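Local structure of type-iv like pilin ttha1222 (Thermus thermophilus, 5G2F) at residues A6-L18 and F40-Y54. The protein is a type IV pilin-like protein whose precise role is unknown, but which probably serves natural competence and DNA uptake as a component of the type IV pilus system. Sequence-based numbering, arbitrary orientation.
Sequences AGQSYVRNVALAL and FGQRPKTVTACTITY
The ring of Tyr-10 wedges between helix 6-18 and the loop 40-46, sandwiched by aliphatic carbon. It leaves the helix toward the loop with CG anti to the backbone N (chi1 -178°) and turns one face to Arg-43, whose CG makes a CH-pi contact 4.0 Å from the ring centroid. CG2 of Val-14, one helical turn on, covers the opposite face near the rim. The guanidinium of Arg-43 does not stack: its plane stands 83° from the ring, and NE is hydrogen-bonded to Leu-37 O. Pro-44 CD packs 3.7 Å from Tyr-10 CD1, and Cys-50 SG, disulfide-linked to Cys-36, lies at the ring edge. Tyr-10 OH is gripped twice: it donates to Cys-36 O, and a water in the ring plane donates to it at 2.8 Å from that OH while also holding Phe-40 N and Gly-41 O. This water and Cys-36 O would probably lose their hydroxyl partner, and a gap open between Arg-43 and Val-14, if an alanine stood at Tyr-10. This is the C-terminal, globular part of a pilin, in which helix 3-19, probably the later part of the long pilin helix, packs on an antiparallel sheet; strand 47-54, an outermost strand within the chain, runs at 34° to the helix, and the loop leading into it lies against the helix from Ala-6 to Ala-17. Farther along, Phe-40, its CG anti to the carbonyl carbon, turns one ring face to Val-14, whose CG1 sits over it 3.9 Å from the centroid. Ala-17 CB meets the edge in plane, 3.7 Å from Phe-40 CD1. Leu-18 and Ile-52 touch tip to tip, CD1 to CD1 at 4.0 Å, while the other Leu-18 branch, CD2, lies 3.6 Å from Tyr-54 OH, a hydroxyl hydrogen-bonded to Leu-33 O.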
loop_
_atom_site.group_PDB
_atom_site.type_symbol
_atom_site.label_atom_id
_atom_site.label_comp_id
_atom_site.label_asym_id
_atom_site.label_seq_id
_atom_site.Cartn_x
_atom_site.Cartn_y
_atom_site.Cartn_z
ATOM N N ALA A 6 15.676 -3.663 15.444
ATOM C CA ALA A 6 15.195 -4.216 14.178
ATOM C C ALA A 6 14.066 -3.362 13.625
ATOM O O ALA A 6 13.990 -3.122 12.421
ATOM C CB ALA A 6 14.758 -5.672 14.344
ATOM N N GLY A 7 13.188 -2.889 14.505
ATOM C CA GLY A 7 12.054 -2.050 14.070
ATOM C C GLY A 7 12.534 -0.710 13.577
ATOM O O GLY A 7 12.083 -0.221 12.547
ATOM N N GLN A 8 13.475 -0.120 14.314
ATOM C CA GLN A 8 14.101 1.119 13.885
ATOM C C GLN A 8 14.761 1.022 12.523
ATOM O O GLN A 8 14.534 1.867 11.646
ATOM C CB GLN A 8 15.118 1.590 14.920
ATOM C CG GLN A 8 14.499 2.156 16.188
ATOM C CD GLN A 8 15.528 2.429 17.286
ATOM O OE1 GLN A 8 16.527 1.710 17.414
ATOM N NE2 GLN A 8 15.274 3.450 18.107
ATOM N N SER A 9 15.551 -0.020 12.328
ATOM C CA SER A 9 16.184 -0.279 11.046
ATOM C C SER A 9 15.151 -0.427 9.914
ATOM O O SER A 9 15.331 0.105 8.808
ATOM C CB SER A 9 17.090 -1.524 11.201
ATOM O OG SER A 9 17.722 -1.870 9.979
ATOM N N TYR A 10 14.044 -1.116 10.174
ATOM C CA TYR A 10 12.987 -1.258 9.162
ATOM C C TYR A 10 12.375 0.072 8.774
ATOM O O TYR A 10 12.234 0.392 7.597
ATOM C CB TYR A 10 11.893 -2.201 9.663
ATOM C CG TYR A 10 10.817 -2.437 8.673
ATOM C CD1 TYR A 10 11.074 -3.179 7.514
ATOM C CD2 TYR A 10 9.556 -1.905 8.843
ATOM C CE1 TYR A 10 10.092 -3.388 6.572
ATOM C CE2 TYR A 10 8.562 -2.111 7.903
ATOM C CZ TYR A 10 8.824 -2.882 6.778
ATOM O OH TYR A 10 7.836 -3.061 5.810
ATOM N N VAL A 11 12.068 0.898 9.788
ATOM C CA VAL A 11 11.492 2.219 9.541
ATOM C C VAL A 11 12.434 3.062 8.696
ATOM O O VAL A 11 11.981 3.728 7.785
ATOM C CB VAL A 11 11.113 2.915 10.876
ATOM C CG1 VAL A 11 10.769 4.371 10.649
ATOM C CG2 VAL A 11 9.929 2.175 11.499
ATOM N N ARG A 12 13.737 3.026 8.995
ATOM C CA ARG A 12 14.694 3.784 8.214
ATOM C C ARG A 12 14.730 3.298 6.777
ATOM O O ARG A 12 14.840 4.105 5.852
ATOM C CB ARG A 12 16.098 3.748 8.820
ATOM C CG ARG A 12 16.182 4.563 10.108
ATOM C CD ARG A 12 17.629 4.801 10.534
ATOM N NE ARG A 12 17.731 5.646 11.742
ATOM C CZ ARG A 12 17.536 6.969 11.762
ATOM N NH1 ARG A 12 17.249 7.647 10.644
ATOM N NH2 ARG A 12 17.673 7.631 12.911
ATOM N N ASN A 13 14.614 1.982 6.588
ATOM C CA ASN A 13 14.534 1.433 5.216
ATOM C C ASN A 13 13.262 1.832 4.461
ATOM O O ASN A 13 13.339 2.104 3.249
ATOM C CB ASN A 13 14.756 -0.096 5.220
ATOM C CG ASN A 13 16.225 -0.454 5.301
ATOM O OD1 ASN A 13 17.077 0.249 4.757
ATOM N ND2 ASN A 13 16.535 -1.574 5.954
ATOM N N VAL A 14 12.129 1.957 5.173
ATOM C CA VAL A 14 10.899 2.486 4.585
ATOM C C VAL A 14 11.128 3.922 4.102
ATOM O O VAL A 14 10.824 4.274 2.969
ATOM C CB VAL A 14 9.712 2.422 5.568
ATOM C CG1 VAL A 14 8.476 3.107 5.021
ATOM C CG2 VAL A 14 9.389 0.972 5.892
ATOM N N ALA A 15 11.698 4.747 4.983
ATOM C CA ALA A 15 12.021 6.138 4.626
ATOM C C ALA A 15 12.940 6.232 3.400
ATOM O O ALA A 15 12.651 6.998 2.483
ATOM C CB ALA A 15 12.681 6.844 5.793
ATOM N N LEU A 16 14.032 5.479 3.407
ATOM C CA LEU A 16 14.950 5.455 2.239
ATOM C C LEU A 16 14.235 5.059 0.951
ATOM O O LEU A 16 14.426 5.678 -0.088
ATOM C CB LEU A 16 16.119 4.509 2.452
ATOM C CG LEU A 16 17.171 4.993 3.443
ATOM C CD1 LEU A 16 18.069 3.842 3.874
ATOM C CD2 LEU A 16 17.997 6.124 2.847
ATOM N N ALA A 17 13.347 4.086 1.050
ATOM C CA ALA A 17 12.541 3.700 -0.109
ATOM C C ALA A 17 11.610 4.818 -0.601
ATOM O O ALA A 17 11.463 5.052 -1.817
ATOM C CB ALA A 17 11.740 2.441 0.212
ATOM N N LEU A 18 10.973 5.519 0.328
ATOM C CA LEU A 18 10.114 6.627 -0.023
ATOM C C LEU A 18 10.906 7.789 -0.688
ATOM O O LEU A 18 10.458 8.405 -1.652
ATOM C CB LEU A 18 9.371 7.145 1.245
ATOM C CG LEU A 18 8.248 6.277 1.762
ATOM C CD1 LEU A 18 7.667 6.833 3.040
ATOM C CD2 LEU A 18 7.102 6.118 0.748
ATOM N N PHE A 40 8.207 -3.083 1.395
ATOM C CA PHE A 40 9.427 -2.434 1.820
ATOM C C PHE A 40 10.499 -3.377 2.304
ATOM O O PHE A 40 11.204 -3.120 3.302
ATOM C CB PHE A 40 9.124 -1.385 2.908
ATOM C CG PHE A 40 8.276 -0.248 2.440
ATOM C CD1 PHE A 40 8.852 0.860 1.811
ATOM C CD2 PHE A 40 6.912 -0.281 2.569
ATOM C CE1 PHE A 40 8.085 1.903 1.370
ATOM C CE2 PHE A 40 6.140 0.771 2.137
ATOM C CZ PHE A 40 6.733 1.880 1.540
ATOM N N GLY A 41 10.654 -4.487 1.587
ATOM C CA GLY A 41 11.695 -5.430 1.907
ATOM C C GLY A 41 11.216 -6.301 3.035
ATOM O O GLY A 41 10.027 -6.337 3.355
ATOM N N GLN A 42 12.143 -7.052 3.609
ATOM C CA GLN A 42 11.821 -7.962 4.689
ATOM C C GLN A 42 11.388 -7.159 5.916
ATOM O O GLN A 42 12.111 -6.303 6.367
ATOM C CB GLN A 42 13.050 -8.802 5.008
ATOM C CG GLN A 42 12.901 -9.705 6.227
ATOM C CD GLN A 42 11.918 -10.852 6.040
ATOM O OE1 GLN A 42 11.683 -11.327 4.918
ATOM N NE2 GLN A 42 11.341 -11.303 7.152
ATOM N N ARG A 43 10.206 -7.440 6.444
ATOM C CA ARG A 43 9.704 -6.772 7.645
ATOM C C ARG A 43 9.941 -7.659 8.873
ATOM O O ARG A 43 9.443 -8.781 8.923
ATOM C CB ARG A 43 8.204 -6.451 7.510
ATOM C CG ARG A 43 7.619 -5.809 8.765
ATOM C CD ARG A 43 6.168 -5.341 8.637
ATOM N NE ARG A 43 5.287 -6.347 8.053
ATOM C CZ ARG A 43 4.769 -7.364 8.729
ATOM N NH1 ARG A 43 5.045 -7.547 10.009
ATOM N NH2 ARG A 43 3.989 -8.224 8.100
ATOM N N PRO A 44 10.718 -7.193 9.861
ATOM C CA PRO A 44 10.878 -8.025 11.073
ATOM C C PRO A 44 9.529 -8.274 11.770
ATOM O O PRO A 44 8.652 -7.423 11.736
ATOM C CB PRO A 44 11.816 -7.194 11.973
ATOM C CG PRO A 44 12.436 -6.177 11.072
ATOM C CD PRO A 44 11.482 -5.938 9.943
ATOM N N LYS A 45 9.354 -9.426 12.404
ATOM C CA LYS A 45 8.030 -9.783 12.919
ATOM C C LYS A 45 7.650 -8.903 14.105
ATOM O O LYS A 45 6.475 -8.739 14.394
ATOM C CB LYS A 45 7.926 -11.287 13.232
ATOM C CG LYS A 45 8.880 -11.781 14.289
ATOM C CD LYS A 45 8.704 -13.286 14.546
ATOM C CE LYS A 45 9.923 -13.858 15.251
ATOM N NZ LYS A 45 10.284 -13.029 16.438
ATOM N N THR A 46 8.628 -8.268 14.746
ATOM C CA THR A 46 8.325 -7.277 15.786
ATOM C C THR A 46 7.423 -6.134 15.279
ATOM O O THR A 46 6.646 -5.562 16.052
ATOM C CB THR A 46 9.606 -6.701 16.470
ATOM O OG1 THR A 46 9.233 -5.869 17.579
ATOM C CG2 THR A 46 10.452 -5.864 15.517
ATOM N N VAL A 47 7.524 -5.796 13.998
ATOM C CA VAL A 47 6.692 -4.731 13.444
ATOM C C VAL A 47 5.294 -5.262 13.144
ATOM O O VAL A 47 5.095 -6.018 12.196
ATOM C CB VAL A 47 7.290 -4.122 12.179
ATOM C CG1 VAL A 47 6.413 -2.985 11.685
ATOM C CG2 VAL A 47 8.709 -3.618 12.452
ATOM N N THR A 48 4.323 -4.872 13.969
ATOM C CA THR A 48 2.969 -5.375 13.829
ATOM C C THR A 48 2.025 -4.404 13.172
ATOM O O THR A 48 0.969 -4.803 12.695
ATOM C CB THR A 48 2.384 -5.779 15.205
ATOM O OG1 THR A 48 2.367 -4.653 16.088
ATOM C CG2 THR A 48 3.214 -6.869 15.828
ATOM N N ALA A 49 2.397 -3.120 13.126
ATOM C CA ALA A 49 1.596 -2.120 12.444
ATOM C C ALA A 49 2.584 -1.080 11.876
ATOM O O ALA A 49 3.657 -0.877 12.451
ATOM C CB ALA A 49 0.610 -1.452 13.382
ATOM N N CYS A 50 2.259 -0.535 10.715
ATOM C CA CYS A 50 3.124 0.413 10.043
ATOM C C CYS A 50 2.317 1.283 9.094
ATOM O O CYS A 50 1.761 0.791 8.116
ATOM C CB CYS A 50 4.247 -0.321 9.311
ATOM S SG CYS A 50 5.698 0.676 8.836
ATOM N N THR A 51 2.259 2.579 9.366
ATOM C CA THR A 51 1.456 3.488 8.558
ATOM C C THR A 51 2.303 4.677 8.131
ATOM O O THR A 51 3.205 5.108 8.881
ATOM C CB THR A 51 0.224 4.048 9.320
ATOM O OG1 THR A 51 0.675 4.783 10.440
ATOM C CG2 THR A 51 -0.647 2.964 9.822
ATOM N N ILE A 52 1.997 5.202 6.956
ATOM C CA ILE A 52 2.687 6.382 6.451
ATOM C C ILE A 52 1.642 7.458 6.293
ATOM O O ILE A 52 0.609 7.222 5.653
ATOM C CB ILE A 52 3.365 6.119 5.092
ATOM C CG1 ILE A 52 4.320 4.930 5.203
ATOM C CG2 ILE A 52 4.062 7.397 4.611
ATOM C CD1 ILE A 52 4.720 4.321 3.842
ATOM N N THR A 53 1.890 8.606 6.892
ATOM C CA THR A 53 1.027 9.750 6.794
ATOM C C THR A 53 1.737 10.844 5.998
ATOM O O THR A 53 2.852 11.270 6.364
ATOM C CB THR A 53 0.681 10.270 8.204
ATOM O OG1 THR A 53 -0.000 9.240 8.937
ATOM C CG2 THR A 53 -0.230 11.524 8.159
ATOM N N TYR A 54 1.071 11.368 4.964
ATOM C CA TYR A 54 1.630 12.492 4.210
ATOM C C TYR A 54 1.019 13.812 4.683
ATOM O O TYR A 54 -0.203 13.981 4.648
ATOM C CB TYR A 54 1.421 12.266 2.696
ATOM C CG TYR A 54 2.001 10.960 2.218
ATOM C CD1 TYR A 54 1.287 9.733 2.333
ATOM C CD2 TYR A 54 3.290 10.902 1.749
ATOM C CE1 TYR A 54 1.846 8.521 1.934
ATOM C CE2 TYR A 54 3.855 9.710 1.336
ATOM C CZ TYR A 54 3.144 8.519 1.421
ATOM O OH TYR A 54 3.725 7.334 1.041
HETATM O O HOH W 1 7.734 -4.911 3.722
#